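Local coordinates for protein Pre-mRNA-splicing factor 38 (Chaetomium thermophilum, PDB 5F5T) that is probably required for pre-mRNA splicing as a member of the PRP38 family of spliceosomal proteins, at residues A[64-75]-A[115-123]. Residues are numbered along the deposited sequence; the frame is centred on the assembly and turned at random.
Sequences IVDRVVEHVRFV and KFKYLRALA
With CG of Phe116 set anti to its carbonyl carbon (chi1 -45°), and CG2 of Val69 likewise turned anti to its own, a methyl lands on a ring in this helix-helix packing of the PRP38 family fold. The helical segments 64-71 and 117-123, whose axes lie at 122° to each other, illustrate how two helices can be joined largely by valine methyls. Val69 CG2 sits over the centre of the Phe116 ring in a CH-pi contact, 3.4 Å from the centroid, while Lys115 CB covers the opposite face. Val68 divides its work: CG1 lies against the first turn of the second helix, 3.6 Å from Leu119 N, whereas CG2 turns to Leu122 CD2. One turn earlier, Val65 CG2 meets Leu119 CD2 at 3.7 Å. Helix 87-98 backs this seam, with Leu91 on Val68 and Phe88 on Leu122.

Where the first helix ends, the chain bends round Tyr118. Val72 CG2 packs on the root of this side chain, 3.4 Å from Tyr118 CB, Phe74 CA lies obliquely near Tyr118 CE1, and Val75 CG1 reaches the ring edge near its plane. The tyrosine hydroxyl is hydrogen-bonded to Arg151 N, in the strand that also pairs with Val75. Were Tyr118 an alanine, a gap would probably open between Val72, Phe74 and Val75, and the Arg151 amide would lose its hydroxyl mate. Arg73 bonds back to the end of the helix, its guanidinium nearly coplanar with two carbonyl oxygens: NH1 donates to Val72 O and, at 2.7 Å, to Val69 O, approaching both from above their carbonyl planes.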
# COMPACT_ATOMS: atom_id res chain seq x y z
N ILE A 64 17.13 8.37 9.47
CA ILE A 64 16.04 7.47 9.11
C ILE A 64 16.58 6.30 8.30
O ILE A 64 16.32 5.15 8.62
CB ILE A 64 14.94 8.20 8.32
CG1 ILE A 64 14.09 9.05 9.26
CG2 ILE A 64 14.06 7.19 7.59
CD1 ILE A 64 13.42 8.26 10.35
N VAL A 65 17.36 6.60 7.26
CA VAL A 65 17.97 5.56 6.44
C VAL A 65 18.87 4.69 7.30
O VAL A 65 18.81 3.45 7.22
CB VAL A 65 18.81 6.14 5.28
CG1 VAL A 65 19.54 5.02 4.55
CG2 VAL A 65 17.92 6.90 4.32
N ASP A 66 19.68 5.33 8.14
CA ASP A 66 20.58 4.55 9.00
C ASP A 66 19.80 3.57 9.89
O ASP A 66 20.18 2.40 10.02
CB ASP A 66 21.45 5.47 9.86
CG ASP A 66 22.45 6.27 9.04
OD1 ASP A 66 23.14 5.67 8.19
OD2 ASP A 66 22.57 7.49 9.26
N ARG A 67 18.71 4.04 10.48
CA ARG A 67 17.87 3.23 11.36
C ARG A 67 17.19 2.11 10.61
O ARG A 67 17.03 1.01 11.13
CB ARG A 67 16.80 4.09 12.05
CG ARG A 67 17.32 5.12 13.05
CD ARG A 67 18.25 4.50 14.07
NE ARG A 67 19.46 5.29 14.20
CZ ARG A 67 19.66 6.22 15.13
NH1 ARG A 67 18.72 6.46 16.04
NH2 ARG A 67 20.80 6.89 15.16
N VAL A 68 16.74 2.39 9.39
CA VAL A 68 16.11 1.35 8.59
C VAL A 68 17.09 0.22 8.29
O VAL A 68 16.78 -0.95 8.51
CB VAL A 68 15.53 1.89 7.28
CG1 VAL A 68 15.16 0.75 6.35
CG2 VAL A 68 14.32 2.77 7.57
N VAL A 69 18.28 0.58 7.82
CA VAL A 69 19.28 -0.44 7.51
C VAL A 69 19.67 -1.22 8.77
O VAL A 69 19.79 -2.45 8.75
CB VAL A 69 20.54 0.19 6.88
CG1 VAL A 69 21.67 -0.82 6.80
CG2 VAL A 69 20.21 0.75 5.50
N GLU A 70 19.85 -0.49 9.86
CA GLU A 70 20.27 -1.07 11.13
C GLU A 70 19.24 -1.98 11.82
O GLU A 70 19.60 -3.01 12.38
CB GLU A 70 20.66 0.07 12.08
CG GLU A 70 21.62 -0.31 13.18
CD GLU A 70 22.13 0.92 13.91
OE1 GLU A 70 22.69 0.77 15.02
OE2 GLU A 70 21.96 2.04 13.38
N HIS A 71 17.97 -1.59 11.79
CA HIS A 71 17.01 -2.14 12.73
C HIS A 71 15.77 -2.83 12.16
O HIS A 71 15.15 -3.64 12.86
CB HIS A 71 16.53 -1.03 13.67
CG HIS A 71 17.60 -0.51 14.58
ND1 HIS A 71 18.21 -1.29 15.54
CD2 HIS A 71 18.17 0.72 14.67
CE1 HIS A 71 19.11 -0.57 16.18
NE2 HIS A 71 19.10 0.66 15.68
N VAL A 72 15.37 -2.53 10.94
CA VAL A 72 14.14 -3.15 10.45
C VAL A 72 14.45 -4.38 9.61
O VAL A 72 15.26 -4.35 8.67
CB VAL A 72 13.21 -2.14 9.71
CG1 VAL A 72 13.73 -0.74 9.82
CG2 VAL A 72 12.93 -2.54 8.28
N ARG A 73 13.86 -5.49 10.02
CA ARG A 73 14.06 -6.78 9.39
C ARG A 73 12.73 -7.34 8.89
O ARG A 73 12.68 -8.46 8.38
CB ARG A 73 14.71 -7.76 10.36
CG ARG A 73 16.11 -7.37 10.78
CD ARG A 73 17.00 -7.16 9.56
NE ARG A 73 18.36 -6.79 9.94
CZ ARG A 73 18.89 -5.59 9.78
NH1 ARG A 73 18.17 -4.61 9.24
NH2 ARG A 73 20.14 -5.35 10.15
N PHE A 74 11.66 -6.58 9.07
CA PHE A 74 10.35 -6.99 8.59
C PHE A 74 9.35 -5.83 8.56
O PHE A 74 9.57 -4.79 9.18
CB PHE A 74 9.78 -8.12 9.45
CG PHE A 74 9.68 -7.79 10.91
CD1 PHE A 74 8.54 -7.16 11.41
CD2 PHE A 74 10.70 -8.11 11.79
CE1 PHE A 74 8.44 -6.85 12.76
CE2 PHE A 74 10.60 -7.81 13.13
CZ PHE A 74 9.47 -7.18 13.62
N VAL A 75 8.25 -6.04 7.85
CA VAL A 75 7.14 -5.10 7.87
C VAL A 75 6.03 -5.65 8.75
O VAL A 75 5.74 -6.85 8.73
CB VAL A 75 6.60 -4.81 6.44
CG1 VAL A 75 7.69 -4.19 5.58
CG2 VAL A 75 6.06 -6.07 5.80
N LYS A 115 18.78 0.52 -3.19
CA LYS A 115 19.76 -0.14 -2.32
C LYS A 115 19.12 -0.93 -1.16
O LYS A 115 19.52 -2.06 -0.87
CB LYS A 115 20.75 0.88 -1.76
CG LYS A 115 21.62 1.54 -2.83
CD LYS A 115 22.81 2.28 -2.23
CE LYS A 115 22.43 3.68 -1.77
NZ LYS A 115 23.33 4.20 -0.70
N PHE A 116 18.12 -0.34 -0.51
CA PHE A 116 17.51 -0.96 0.67
C PHE A 116 16.00 -1.12 0.53
O PHE A 116 15.24 -0.15 0.60
CB PHE A 116 17.81 -0.15 1.92
CG PHE A 116 19.25 0.28 2.03
CD1 PHE A 116 20.26 -0.65 2.26
CD2 PHE A 116 19.58 1.61 1.90
CE1 PHE A 116 21.58 -0.24 2.35
CE2 PHE A 116 20.90 2.03 2.00
CZ PHE A 116 21.90 1.10 2.23
N LYS A 117 15.58 -2.37 0.38
CA LYS A 117 14.18 -2.69 0.10
C LYS A 117 13.23 -2.24 1.20
O LYS A 117 12.13 -1.80 0.91
CB LYS A 117 14.01 -4.19 -0.16
CG LYS A 117 14.65 -5.08 0.89
CD LYS A 117 14.80 -6.50 0.37
CE LYS A 117 15.19 -7.46 1.48
NZ LYS A 117 15.08 -8.85 0.98
N TYR A 118 13.63 -2.37 2.46
CA TYR A 118 12.76 -1.95 3.57
C TYR A 118 12.62 -0.42 3.60
O TYR A 118 11.61 0.10 4.06
CB TYR A 118 13.29 -2.49 4.90
CG TYR A 118 13.02 -3.97 5.04
CD1 TYR A 118 11.74 -4.44 5.24
CD2 TYR A 118 14.05 -4.89 4.92
CE1 TYR A 118 11.48 -5.79 5.34
CE2 TYR A 118 13.80 -6.25 5.01
CZ TYR A 118 12.51 -6.69 5.23
OH TYR A 118 12.25 -8.04 5.33
N LEU A 119 13.63 0.29 3.10
CA LEU A 119 13.51 1.74 2.98
C LEU A 119 12.42 2.08 1.96
O LEU A 119 11.65 3.02 2.16
CB LEU A 119 14.84 2.36 2.56
CG LEU A 119 14.84 3.89 2.47
CD1 LEU A 119 14.29 4.49 3.76
CD2 LEU A 119 16.24 4.41 2.20
N ARG A 120 12.37 1.32 0.87
CA ARG A 120 11.33 1.50 -0.14
C ARG A 120 9.97 1.15 0.42
O ARG A 120 8.98 1.81 0.12
CB ARG A 120 11.62 0.65 -1.39
CG ARG A 120 10.49 0.69 -2.41
CD ARG A 120 10.90 0.18 -3.78
NE ARG A 120 12.09 0.85 -4.27
CZ ARG A 120 12.72 0.53 -5.39
NH1 ARG A 120 13.81 1.21 -5.75
NH2 ARG A 120 12.27 -0.45 -6.16
N ALA A 121 9.92 0.11 1.24
CA ALA A 121 8.67 -0.30 1.86
C ALA A 121 8.16 0.80 2.79
O ALA A 121 6.97 1.14 2.77
CB ALA A 121 8.85 -1.59 2.63
N LEU A 122 9.07 1.37 3.57
CA LEU A 122 8.74 2.45 4.48
C LEU A 122 8.24 3.67 3.73
O LEU A 122 7.21 4.24 4.06
CB LEU A 122 9.95 2.84 5.33
CG LEU A 122 9.70 3.90 6.40
CD1 LEU A 122 8.47 3.55 7.23
CD2 LEU A 122 10.92 4.12 7.28
N ALA A 123 8.98 4.05 2.68
CA ALA A 123 8.63 5.22 1.88
C ALA A 123 7.27 5.03 1.22
O ALA A 123 6.46 5.95 1.20
CB ALA A 123 9.70 5.49 0.84